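Local coordinates for protein cryptochrome DASH (Arabidopsis thaliana, PDB 2J4D) that repairs cyclobutane pyrimidine dimers in single-stranded DNA as a flavin- and folate-binding photolyase, binds DNA without sequence specificity and may act as a photoreceptor, at residues 87-92 with 146-151; 92-97 with 292-297; 364-369 with 413-418; 43-48 with 125-130. One frame throughout, in Å; residues are numbered along the deposited sequence.

Contact 1 (87-92 with 146-151). With MHF (5,10-methenyl-6,7,8-trihydrofolic acid), chain D.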
# COMPACT_ATOMS: atom_id res chain seq x y z
N PHE A 87 -1.74 -16.01 10.62
CA PHE A 87 -1.61 -14.86 11.51
C PHE A 87 -2.87 -14.07 11.14
O PHE A 87 -3.58 -14.45 10.22
CB PHE A 87 -0.37 -14.03 11.16
CG PHE A 87 0.91 -14.81 11.13
CD1 PHE A 87 1.12 -15.87 12.00
CD2 PHE A 87 1.92 -14.45 10.25
CE1 PHE A 87 2.33 -16.56 12.01
CE2 PHE A 87 3.14 -15.13 10.24
CZ PHE A 87 3.34 -16.19 11.12
N PRO A 88 -3.17 -12.97 11.85
CA PRO A 88 -4.39 -12.21 11.48
C PRO A 88 -4.26 -11.72 10.02
O PRO A 88 -3.21 -11.23 9.63
CB PRO A 88 -4.40 -11.05 12.47
CG PRO A 88 -3.68 -11.63 13.67
CD PRO A 88 -2.55 -12.40 13.06
N LYS A 89 -5.33 -11.86 9.23
CA LYS A 89 -5.28 -11.43 7.83
C LYS A 89 -5.02 -9.92 7.76
O LYS A 89 -4.24 -9.45 6.93
CB LYS A 89 -6.59 -11.80 7.12
CG LYS A 89 -6.64 -11.44 5.64
CD LYS A 89 -5.59 -12.19 4.81
CE LYS A 89 -5.84 -11.99 3.31
NZ LYS A 89 -4.78 -12.60 2.44
N THR A 90 -5.68 -9.18 8.65
CA THR A 90 -5.51 -7.74 8.74
C THR A 90 -5.26 -7.37 10.21
O THR A 90 -6.14 -7.51 11.06
CB THR A 90 -6.74 -6.97 8.23
OG1 THR A 90 -6.92 -7.21 6.83
CG2 THR A 90 -6.54 -5.47 8.45
N GLY A 91 -4.05 -6.90 10.49
CA GLY A 91 -3.71 -6.51 11.85
C GLY A 91 -4.47 -5.26 12.26
O GLY A 91 -5.00 -4.52 11.42
N ALA A 92 -4.48 -5.01 13.57
CA ALA A 92 -5.19 -3.87 14.15
C ALA A 92 -4.79 -2.51 13.59
O ALA A 92 -5.66 -1.67 13.33
CB ALA A 92 -5.01 -3.88 15.67
N CYS A 146 -3.98 -10.36 -8.05
CA CYS A 146 -3.72 -11.64 -7.39
C CYS A 146 -4.91 -12.57 -7.18
O CYS A 146 -6.06 -12.14 -7.17
CB CYS A 146 -3.00 -11.39 -6.06
SG CYS A 146 -1.42 -10.52 -6.30
N SER A 147 -4.59 -13.85 -7.03
CA SER A 147 -5.56 -14.93 -6.83
C SER A 147 -6.83 -14.62 -6.03
O SER A 147 -7.94 -14.79 -6.53
CB SER A 147 -4.85 -16.13 -6.18
OG SER A 147 -5.79 -17.09 -5.72
N GLU A 148 -6.65 -14.19 -4.78
CA GLU A 148 -7.79 -13.91 -3.93
C GLU A 148 -8.73 -12.84 -4.48
O GLU A 148 -9.95 -13.03 -4.50
CB GLU A 148 -7.30 -13.51 -2.52
CG GLU A 148 -6.74 -14.69 -1.74
CD GLU A 148 -6.08 -14.29 -0.44
OE1 GLU A 148 -6.13 -13.10 -0.06
OE2 GLU A 148 -5.51 -15.18 0.21
N GLU A 149 -8.16 -11.73 -4.93
CA GLU A 149 -8.95 -10.64 -5.46
C GLU A 149 -9.63 -10.99 -6.78
O GLU A 149 -10.77 -10.59 -7.02
CB GLU A 149 -8.09 -9.38 -5.63
CG GLU A 149 -7.67 -8.74 -4.30
CD GLU A 149 -6.36 -9.29 -3.74
OE1 GLU A 149 -5.97 -10.43 -4.06
OE2 GLU A 149 -5.71 -8.56 -2.97
N VAL A 150 -8.96 -11.74 -7.65
CA VAL A 150 -9.57 -12.09 -8.92
C VAL A 150 -10.65 -13.15 -8.71
O VAL A 150 -11.59 -13.26 -9.50
CB VAL A 150 -8.52 -12.57 -9.95
CG1 VAL A 150 -7.58 -11.39 -10.28
CG2 VAL A 150 -7.74 -13.75 -9.41
N ASP A 151 -10.53 -13.92 -7.64
CA ASP A 151 -11.55 -14.92 -7.37
C ASP A 151 -12.83 -14.19 -6.96
O ASP A 151 -13.93 -14.57 -7.34
CB ASP A 151 -11.10 -15.86 -6.25
CG ASP A 151 -12.01 -17.07 -6.12
OD1 ASP A 151 -12.26 -17.74 -7.14
OD2 ASP A 151 -12.47 -17.36 -4.99
N1 MHF D . -2.95 -11.27 -0.30
C2 MHF D . -3.74 -10.74 -1.30
NA2 MHF D . -4.11 -9.43 -1.22
N3 MHF D . -4.14 -11.48 -2.34
C4 MHF D . -3.81 -12.80 -2.44
O4 MHF D . -4.20 -13.47 -3.41
C4A MHF D . -3.01 -13.40 -1.42
N5 MHF D . -2.64 -14.76 -1.40
C6 MHF D . -2.11 -15.43 -0.16
C7 MHF D . -1.06 -14.47 0.44
N8 MHF D . -1.77 -13.17 0.66
C8A MHF D . -2.57 -12.60 -0.34
C9 MHF D . -1.58 -16.82 -0.60
N10 MHF D . -1.71 -16.76 -2.08
C11 MHF D . -2.84 -15.86 -2.36
C12 MHF D . -2.19 -20.54 -4.06
C13 MHF D . -1.13 -20.32 -3.14
C14 MHF D . -1.00 -19.09 -2.48
C15 MHF D . -1.93 -18.05 -2.72
C16 MHF D . -3.03 -18.28 -3.64
C17 MHF D . -3.16 -19.52 -4.30
C MHF D . -2.26 -21.85 -4.78
O MHF D . -1.40 -22.69 -4.57
N MHF D . -3.24 -22.10 -5.68
CA MHF D . -3.26 -23.38 -6.39
CB MHF D . -4.69 -23.76 -6.78
CG MHF D . -5.63 -23.91 -5.61
CD MHF D . -5.15 -24.95 -4.62
OE1 MHF D . -5.18 -26.15 -4.97
OE2 MHF D . -4.72 -24.56 -3.51
CT MHF D . -2.40 -23.29 -7.65
O1 MHF D . -2.05 -22.16 -8.06
O2 MHF D . -2.08 -24.35 -8.23
O HOH W 1 -4.53 -15.13 2.64

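Contact 2 (92-97 with 292-297)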
# COMPACT_ATOMS: atom_id res chain seq x y z
N ALA A 92 -4.48 -5.01 13.57
CA ALA A 92 -5.19 -3.87 14.15
C ALA A 92 -4.79 -2.51 13.59
O ALA A 92 -5.66 -1.67 13.33
CB ALA A 92 -5.01 -3.88 15.67
N LEU A 93 -3.50 -2.27 13.39
CA LEU A 93 -3.08 -0.97 12.88
C LEU A 93 -3.57 -0.70 11.46
O LEU A 93 -4.04 0.39 11.17
CB LEU A 93 -1.57 -0.80 12.99
CG LEU A 93 -0.99 -0.79 14.42
CD1 LEU A 93 0.51 -0.66 14.35
CD2 LEU A 93 -1.59 0.35 15.23
N ARG A 94 -3.46 -1.68 10.56
CA ARG A 94 -3.94 -1.43 9.20
C ARG A 94 -5.46 -1.35 9.23
O ARG A 94 -6.07 -0.59 8.48
CB ARG A 94 -3.50 -2.52 8.21
CG ARG A 94 -3.97 -2.20 6.77
CD ARG A 94 -3.28 -3.02 5.67
NE ARG A 94 -3.71 -4.42 5.67
CZ ARG A 94 -2.97 -5.43 6.14
NH1 ARG A 94 -1.77 -5.19 6.66
NH2 ARG A 94 -3.43 -6.68 6.08
N GLY A 95 -6.08 -2.13 10.10
CA GLY A 95 -7.53 -2.06 10.22
C GLY A 95 -7.96 -0.66 10.63
O GLY A 95 -8.92 -0.11 10.11
N GLY A 96 -7.24 -0.08 11.59
CA GLY A 96 -7.57 1.26 12.04
C GLY A 96 -7.39 2.28 10.91
O GLY A 96 -8.20 3.19 10.75
N PHE A 97 -6.33 2.11 10.13
CA PHE A 97 -6.06 3.01 9.01
C PHE A 97 -7.20 2.87 7.98
O PHE A 97 -7.67 3.87 7.43
CB PHE A 97 -4.70 2.65 8.39
CG PHE A 97 -4.23 3.62 7.34
CD1 PHE A 97 -3.50 4.76 7.69
CD2 PHE A 97 -4.47 3.37 5.99
CE1 PHE A 97 -3.01 5.64 6.72
CE2 PHE A 97 -3.99 4.25 4.99
CZ PHE A 97 -3.26 5.38 5.36
N LEU A 292 -0.89 4.89 -0.99
CA LEU A 292 -0.85 4.28 -2.31
C LEU A 292 -1.47 2.88 -2.24
O LEU A 292 -2.23 2.49 -3.13
CB LEU A 292 0.59 4.19 -2.83
CG LEU A 292 1.14 5.50 -3.39
CD1 LEU A 292 2.65 5.43 -3.55
CD2 LEU A 292 0.45 5.80 -4.73
N ALA A 293 -1.16 2.15 -1.17
CA ALA A 293 -1.69 0.78 -1.01
C ALA A 293 -3.21 0.76 -0.97
O ALA A 293 -3.85 -0.11 -1.57
CB ALA A 293 -1.11 0.15 0.25
N PHE A 294 -3.80 1.72 -0.28
CA PHE A 294 -5.25 1.79 -0.20
C PHE A 294 -5.88 2.56 -1.36
O PHE A 294 -7.11 2.65 -1.46
CB PHE A 294 -5.67 2.42 1.13
CG PHE A 294 -5.73 1.43 2.26
CD1 PHE A 294 -6.88 0.67 2.45
CD2 PHE A 294 -4.64 1.24 3.10
CE1 PHE A 294 -6.94 -0.28 3.47
CE2 PHE A 294 -4.68 0.30 4.12
CZ PHE A 294 -5.83 -0.47 4.31
N GLY A 295 -5.03 3.10 -2.23
CA GLY A 295 -5.54 3.86 -3.35
C GLY A 295 -6.10 5.22 -2.95
O GLY A 295 -6.94 5.78 -3.66
N CYS A 296 -5.65 5.75 -1.80
CA CYS A 296 -6.08 7.07 -1.32
C CYS A 296 -5.47 8.15 -2.21
O CYS A 296 -6.01 9.25 -2.32
CB CYS A 296 -5.64 7.30 0.13
SG CYS A 296 -6.50 6.26 1.31
N ILE A 297 -4.33 7.83 -2.81
CA ILE A 297 -3.66 8.73 -3.76
C ILE A 297 -3.17 7.83 -4.89
O ILE A 297 -3.04 6.61 -4.72
CB ILE A 297 -2.45 9.50 -3.16
CG1 ILE A 297 -1.41 8.52 -2.62
CG2 ILE A 297 -2.93 10.51 -2.11
CD1 ILE A 297 -0.15 9.18 -2.09

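Contact 3 (364-369 with 413-418). With MHF (5,10-methenyl-6,7,8-trihydrofolic acid), chain D.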
# COMPACT_ATOMS: atom_id res chain seq x y z
N GLU A 364 9.21 -16.56 16.44
CA GLU A 364 8.70 -15.64 17.44
C GLU A 364 9.73 -14.65 17.96
O GLU A 364 9.38 -13.52 18.30
CB GLU A 364 8.08 -16.42 18.60
CG GLU A 364 6.89 -17.26 18.16
CD GLU A 364 6.14 -17.89 19.30
OE1 GLU A 364 6.74 -18.07 20.38
OE2 GLU A 364 4.94 -18.21 19.12
N SER A 365 11.00 -15.04 18.01
CA SER A 365 12.05 -14.14 18.49
C SER A 365 12.23 -12.97 17.51
O SER A 365 12.52 -11.85 17.92
CB SER A 365 13.38 -14.88 18.69
OG SER A 365 13.93 -15.33 17.46
N TRP A 366 12.06 -13.26 16.22
CA TRP A 366 12.17 -12.27 15.16
C TRP A 366 10.94 -11.36 15.27
O TRP A 366 11.05 -10.14 15.34
CB TRP A 366 12.16 -12.98 13.80
CG TRP A 366 12.26 -12.10 12.58
CD1 TRP A 366 13.40 -11.52 12.06
CD2 TRP A 366 11.20 -11.77 11.66
NE1 TRP A 366 13.11 -10.87 10.88
CE2 TRP A 366 11.77 -11.01 10.62
CE3 TRP A 366 9.83 -12.05 11.63
CZ2 TRP A 366 11.01 -10.52 9.54
CZ3 TRP A 366 9.07 -11.57 10.55
CH2 TRP A 366 9.67 -10.81 9.53
N ARG A 367 9.77 -11.99 15.31
CA ARG A 367 8.50 -11.29 15.40
C ARG A 367 8.43 -10.36 16.61
O ARG A 367 8.02 -9.20 16.50
CB ARG A 367 7.37 -12.32 15.48
CG ARG A 367 5.98 -11.74 15.52
CD ARG A 367 4.97 -12.79 15.94
NE ARG A 367 5.09 -13.09 17.37
CZ ARG A 367 4.51 -14.12 17.97
NH1 ARG A 367 3.76 -14.97 17.27
NH2 ARG A 367 4.68 -14.32 19.27
N ASP A 368 8.86 -10.87 17.76
CA ASP A 368 8.80 -10.10 18.99
C ASP A 368 10.01 -9.25 19.32
O ASP A 368 10.16 -8.78 20.46
CB ASP A 368 8.47 -11.02 20.17
CG ASP A 368 7.18 -11.77 19.97
OD1 ASP A 368 6.30 -11.26 19.22
OD2 ASP A 368 7.02 -12.86 20.55
N ALA A 369 10.87 -9.03 18.34
CA ALA A 369 12.05 -8.21 18.53
C ALA A 369 12.91 -8.66 19.72
O ALA A 369 13.27 -7.84 20.57
CB ALA A 369 11.63 -6.75 18.72
N ALA A 413 6.99 -13.01 5.25
CA ALA A 413 6.08 -12.32 4.34
C ALA A 413 4.67 -12.21 4.91
O ALA A 413 4.02 -11.17 4.75
CB ALA A 413 6.05 -13.03 2.97
N GLU A 414 4.20 -13.27 5.57
CA GLU A 414 2.86 -13.24 6.15
C GLU A 414 2.78 -12.34 7.37
O GLU A 414 1.73 -11.73 7.64
CB GLU A 414 2.38 -14.67 6.51
CG GLU A 414 1.90 -15.44 5.26
CD GLU A 414 1.16 -16.74 5.57
OE1 GLU A 414 0.83 -17.00 6.74
OE2 GLU A 414 0.90 -17.49 4.61
N TRP A 415 3.89 -12.23 8.10
CA TRP A 415 3.90 -11.34 9.27
C TRP A 415 3.86 -9.90 8.77
O TRP A 415 3.21 -9.04 9.38
CB TRP A 415 5.15 -11.57 10.13
CG TRP A 415 5.11 -10.71 11.37
CD1 TRP A 415 6.02 -9.75 11.73
CD2 TRP A 415 4.10 -10.71 12.39
NE1 TRP A 415 5.62 -9.15 12.91
CE2 TRP A 415 4.45 -9.71 13.33
CE3 TRP A 415 2.92 -11.44 12.59
CZ2 TRP A 415 3.67 -9.44 14.46
CZ3 TRP A 415 2.15 -11.17 13.72
CH2 TRP A 415 2.53 -10.17 14.64
N PHE A 416 4.55 -9.62 7.67
CA PHE A 416 4.52 -8.28 7.09
C PHE A 416 3.08 -8.04 6.60
O PHE A 416 2.53 -6.95 6.75
CB PHE A 416 5.50 -8.17 5.91
CG PHE A 416 6.87 -7.66 6.28
CD1 PHE A 416 7.47 -7.99 7.49
CD2 PHE A 416 7.59 -6.88 5.37
CE1 PHE A 416 8.76 -7.56 7.81
CE2 PHE A 416 8.89 -6.44 5.67
CZ PHE A 416 9.47 -6.78 6.89
N GLU A 417 2.46 -9.08 6.06
CA GLU A 417 1.08 -8.96 5.58
C GLU A 417 0.14 -8.58 6.73
O GLU A 417 -0.78 -7.77 6.57
CB GLU A 417 0.61 -10.27 4.94
CG GLU A 417 -0.90 -10.24 4.60
CD GLU A 417 -1.34 -11.34 3.66
OE1 GLU A 417 -0.55 -12.26 3.37
OE2 GLU A 417 -2.51 -11.28 3.20
N THR A 418 0.38 -9.14 7.91
CA THR A 418 -0.45 -8.81 9.05
C THR A 418 -0.24 -7.37 9.51
O THR A 418 -1.20 -6.63 9.74
CB THR A 418 -0.13 -9.72 10.26
OG1 THR A 418 -0.47 -11.07 9.96
CG2 THR A 418 -0.91 -9.26 11.48
N1 MHF D . -2.95 -11.27 -0.30
C2 MHF D . -3.74 -10.74 -1.30
NA2 MHF D . -4.11 -9.43 -1.22
N3 MHF D . -4.14 -11.48 -2.34
C4 MHF D . -3.81 -12.80 -2.44
O4 MHF D . -4.20 -13.47 -3.41
C4A MHF D . -3.01 -13.40 -1.42
N5 MHF D . -2.64 -14.76 -1.40
C6 MHF D . -2.11 -15.43 -0.16
C7 MHF D . -1.06 -14.47 0.44
N8 MHF D . -1.77 -13.17 0.66
C8A MHF D . -2.57 -12.60 -0.34
C9 MHF D . -1.58 -16.82 -0.60
N10 MHF D . -1.71 -16.76 -2.08
C11 MHF D . -2.84 -15.86 -2.36
C12 MHF D . -2.19 -20.54 -4.06
C13 MHF D . -1.13 -20.32 -3.14
C14 MHF D . -1.00 -19.09 -2.48
C15 MHF D . -1.93 -18.05 -2.72
C16 MHF D . -3.03 -18.28 -3.64
C17 MHF D . -3.16 -19.52 -4.30
C MHF D . -2.26 -21.85 -4.78
O MHF D . -1.40 -22.69 -4.57
N MHF D . -3.24 -22.10 -5.68
CA MHF D . -3.26 -23.38 -6.39
CB MHF D . -4.69 -23.76 -6.78
CG MHF D . -5.63 -23.91 -5.61
CD MHF D . -5.15 -24.95 -4.62
OE1 MHF D . -5.18 -26.15 -4.97
OE2 MHF D . -4.72 -24.56 -3.51
CT MHF D . -2.40 -23.29 -7.65
O1 MHF D . -2.05 -22.16 -8.06
O2 MHF D . -2.08 -24.35 -8.23
O HOH W 2 7.14 -7.27 14.60

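Contact 4 (43-48 with 125-130)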
# COMPACT_ATOMS: atom_id res chain seq x y z
N ILE A 43 -23.55 1.02 -10.17
CA ILE A 43 -23.00 0.82 -8.84
C ILE A 43 -21.49 0.93 -8.98
O ILE A 43 -20.91 0.36 -9.91
CB ILE A 43 -23.35 -0.59 -8.30
CG1 ILE A 43 -24.84 -0.65 -7.96
CG2 ILE A 43 -22.46 -0.93 -7.09
CD1 ILE A 43 -25.37 -2.06 -7.67
N LEU A 44 -20.85 1.70 -8.09
CA LEU A 44 -19.40 1.84 -8.10
C LEU A 44 -18.90 1.05 -6.89
O LEU A 44 -19.16 1.41 -5.74
CB LEU A 44 -18.98 3.31 -7.97
CG LEU A 44 -17.47 3.57 -7.90
CD1 LEU A 44 -16.76 2.99 -9.12
CD2 LEU A 44 -17.23 5.08 -7.82
N TRP A 45 -18.18 -0.03 -7.16
CA TRP A 45 -17.65 -0.90 -6.11
C TRP A 45 -16.19 -0.57 -5.78
O TRP A 45 -15.29 -0.79 -6.60
CB TRP A 45 -17.82 -2.36 -6.55
CG TRP A 45 -17.13 -3.39 -5.70
CD1 TRP A 45 -16.95 -3.37 -4.35
CD2 TRP A 45 -16.55 -4.61 -6.16
NE1 TRP A 45 -16.28 -4.50 -3.94
CE2 TRP A 45 -16.02 -5.28 -5.03
CE3 TRP A 45 -16.42 -5.21 -7.43
CZ2 TRP A 45 -15.38 -6.53 -5.13
CZ3 TRP A 45 -15.78 -6.45 -7.52
CH2 TRP A 45 -15.27 -7.09 -6.38
N PHE A 46 -15.99 -0.02 -4.58
CA PHE A 46 -14.68 0.36 -4.09
C PHE A 46 -13.95 -0.80 -3.41
O PHE A 46 -14.56 -1.61 -2.72
CB PHE A 46 -14.81 1.49 -3.05
CG PHE A 46 -15.00 2.87 -3.63
CD1 PHE A 46 -13.90 3.66 -3.96
CD2 PHE A 46 -16.27 3.41 -3.78
CE1 PHE A 46 -14.05 4.96 -4.43
CE2 PHE A 46 -16.45 4.72 -4.25
CZ PHE A 46 -15.34 5.50 -4.58
N ARG A 47 -12.64 -0.87 -3.63
CA ARG A 47 -11.82 -1.88 -2.98
C ARG A 47 -10.59 -1.16 -2.45
O ARG A 47 -10.65 -0.57 -1.37
CB ARG A 47 -11.46 -3.00 -3.96
CG ARG A 47 -12.59 -4.04 -4.05
CD ARG A 47 -12.10 -5.39 -4.57
NE ARG A 47 -11.80 -5.33 -5.99
CZ ARG A 47 -11.47 -6.38 -6.74
NH1 ARG A 47 -11.39 -7.59 -6.20
NH2 ARG A 47 -11.26 -6.21 -8.04
N ASN A 48 -9.47 -1.18 -3.18
CA ASN A 48 -8.29 -0.46 -2.72
C ASN A 48 -8.02 0.73 -3.62
O ASN A 48 -6.92 0.92 -4.13
CB ASN A 48 -7.09 -1.40 -2.61
CG ASN A 48 -7.06 -2.16 -1.29
OD1 ASN A 48 -6.81 -1.58 -0.23
ND2 ASN A 48 -7.36 -3.45 -1.34
N GLU A 125 -22.20 -11.39 -2.62
CA GLU A 125 -23.54 -11.56 -2.08
C GLU A 125 -24.23 -10.19 -2.01
O GLU A 125 -25.40 -10.05 -2.37
CB GLU A 125 -23.48 -12.23 -0.69
CG GLU A 125 -23.16 -13.72 -0.79
CD GLU A 125 -22.88 -14.39 0.55
OE1 GLU A 125 -23.03 -13.73 1.61
OE2 GLU A 125 -22.51 -15.58 0.55
N ILE A 126 -23.48 -9.18 -1.58
CA ILE A 126 -24.04 -7.83 -1.46
C ILE A 126 -24.32 -7.14 -2.79
O ILE A 126 -25.41 -6.59 -2.99
CB ILE A 126 -23.08 -6.93 -0.65
CG1 ILE A 126 -23.01 -7.42 0.80
CG2 ILE A 126 -23.55 -5.48 -0.72
CD1 ILE A 126 -21.87 -6.82 1.58
N LEU A 127 -23.35 -7.16 -3.70
CA LEU A 127 -23.51 -6.48 -4.98
C LEU A 127 -24.63 -6.97 -5.88
O LEU A 127 -25.40 -6.16 -6.40
CB LEU A 127 -22.17 -6.47 -5.73
CG LEU A 127 -21.03 -5.80 -4.96
CD1 LEU A 127 -19.72 -5.95 -5.73
CD2 LEU A 127 -21.35 -4.32 -4.74
N PRO A 128 -24.76 -8.29 -6.09
CA PRO A 128 -25.86 -8.73 -6.97
C PRO A 128 -27.21 -8.30 -6.41
O PRO A 128 -28.12 -7.96 -7.16
CB PRO A 128 -25.70 -10.25 -6.98
CG PRO A 128 -24.22 -10.44 -6.80
CD PRO A 128 -23.92 -9.43 -5.70
N SER A 129 -27.33 -8.31 -5.09
CA SER A 129 -28.56 -7.92 -4.41
C SER A 129 -28.88 -6.44 -4.65
O SER A 129 -30.02 -6.08 -4.97
CB SER A 129 -28.43 -8.18 -2.91
OG SER A 129 -29.61 -7.78 -2.23
N LEU A 130 -27.87 -5.59 -4.47
CA LEU A 130 -28.05 -4.16 -4.69
C LEU A 130 -28.36 -3.88 -6.15
O LEU A 130 -29.19 -3.02 -6.45
CB LEU A 130 -26.80 -3.38 -4.26
CG LEU A 130 -26.50 -3.33 -2.76
CD1 LEU A 130 -25.12 -2.71 -2.53
CD2 LEU A 130 -27.58 -2.52 -2.04

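Contact 1 (87-92 with 146-151)
Lys89 and Glu148 approach from opposite directions, NZ meeting one carboxylate oxygen beside the pterin of the bound folate. Lys89 NZ lies 2.9 Å from Glu148 OE1, a hydrogen-bonded salt bridge that uses the syn lone pair of the oxygen. A water also links the two groups: it accepts from Lys89 NZ and donates to Glu148 OE2, each at 2.6 Å. The lysine sends CG anti to its own N (chi1 -178°), bends once at chi2 (63°) and then runs straight to the ammonium. Glu148, extended beyond CG, lays its carboxylate over a face of the pterin, with CD 3.3 Å from MHF C4A. Its backbone N also donates to MHF O4 at 2.9 Å. The next residue, Glu149, bends at chi2 instead. That turn lets OE2 accept from MHF NA2 in a nearly straight bond of 172°. The modelled separation of OE2 and NA2, 2.5 Å, is unusually short and its exact length doubtful. Two consecutive glutamates at the start of helix 147-161 thus serve different parts of one pterin. Lys89 has a second carboxylate partner, Glu417, which itself binds MHF N8. The ammonium is therefore shared between two acids, one from the alpha/beta part of the chain and one from helix 409-419. Its positive charge probably offsets theirs and helps to keep both carboxylates ionised beside the antenna cofactor.

Contact 2 (92-97 with 292-297)
Phe294 points its ring between Arg94 and Phe97, two side chains of the first turns of helix 92-111. Arg94 meets it at the rim: its CG lies in the ring plane, 3.5 Å from Phe294 CZ, and its CD is a little farther off. The touch is made by the aliphatic part of the arginine. The guanidinium plane is turned 38° from the ring. A bend at chi3 (71°) carries the guanidinium away from the ring to the backbone at the end of helix 409-419 and just beyond it, where NH1 donates to the carbonyl oxygens of Leu420 and Glu417. Phe97 and Phe294 run side by side from opposite ends. Their planes are inclined by 45° and their centroids are 5.5 Å apart, an oblique pair. CD2 of Phe97 comes 3.6 Å from CD2 of Phe294, which sits near the plane of the Phe97 ring. Phe97 also packs edge-to-face on Trp291. Gly295, with positive phi, closes helix 289-293 in a Schellman motif. Phe294 comes just before that turn, and Leu292 of the same segment touches FAD. All three touching residues are buried, and what joins them is apolar. The contact implies a division of labour in Arg94: its methylenes pack on the ring, while its charged end binds backbone carbonyls near both cofactors.

Contact 3 (364-369 with 413-418)
This is a partly buried, largely aromatic packing of two helices, 360-367 and 409-419, in the FAD-binding part of the chain. Arg367 lies over one face of Trp415: its CG is 3.6 Å from the centroid of the six-membered ring, a CH-pi contact. Its CG stands anti to the backbone N (chi1 -177°), and the bend at chi3 lifts the guanidinium away from the indole, leaving at most a weak cation-pi attraction. Asp368 holds that group side-on, with OD1 2.9 Å from Arg367 NE and OD2 3.0 Å from Arg367 NH2. Trp366 approaches Trp415 obliquely, its CZ3 3.7 Å from Trp415 CD1, with the ring planes 66° apart. The same indole reaches Phe416, which also touches FAD; Trp366 CH2 is 3.8 Å from Phe416 CE1. A water in the Trp415 ring plane accepts from NE1 and lies near Arg367 O. With an alanine in place of Trp415, Arg367 CG is likely to lose its aromatic bed and this water its indole donor. Helix 374-386 packs against both tryptophans through Met380, and helix 391-404 covers Trp366 and Phe416.

Contact 4 (43-48 with 125-130)
Trp45 and Leu127 make the aromatic part of this contact. The methyl CD1 of Leu127 sits over one face of the indole, 3.6 Å from the centroid of the five-membered ring and 18° off its normal. This is a CH-pi contact. The atoms nearest each other are Leu127 CD1 and Trp45 CD2, at 3.5 Å. The two side chains cross at about a right angle. Trp45 turns CG anti to its backbone N (chi1 170°), which lays the indole flat beneath the methyl. Arg47 CG covers the opposite face of the ring, 3.5 Å above its plane. The indole is thus sandwiched between a leucine methyl and an arginine methylene. Replacing Trp45 by a serine would probably open a gap between the strand and the helix and leave the leucine methyl and the arginine methylene each without the ring face it packs on.

The setting is the parallel sheet of the photolyase alpha/beta domain, a Rossmann-like arrangement in the HUP clan. Strand 41-46 is its central strand, between 67-74 and 138-142. Helix 123-134 lies against it nearly antiparallel, at 169°, with the short axes 10.5 Å apart.

The purely aliphatic contacts lie beside the aromatic one. Ile43 CD1 packs crosswise on Leu130, 3.9 Å from its CB. Ile43 CG2 is a looser neighbour of Leu127, 4.3 Å from its CD2. Leu130 also touches Val71 of strand 67-74. Val156 of helix 147-161 touches both Leu127 and Trp45.

How the contacts relate
From the N terminus, residues 43-48 pair first, with 125-130, so contact 4 closes a loop inside the alpha/beta part. Residues 87-92 start within that loop and reach on to 146-151, so contact 1 crosses contact 4. Contact 2 starts where the first segment of contact 1 ends, sharing Ala92. It crosses both and joins helix 92-111 to the end of helix 289-293. Contact 3 follows in series, wholly in the FAD-binding part. Neighbours join directly: Glu149 O probably bonds Arg47 NH1, a salt bridge joins contacts 1 and 3, and Arg94 NH1 probably bonds Glu417 O. Contacts 1 and 3 share the folate. Contacts 3 and 4 do not touch, their centres about 33 Å apart.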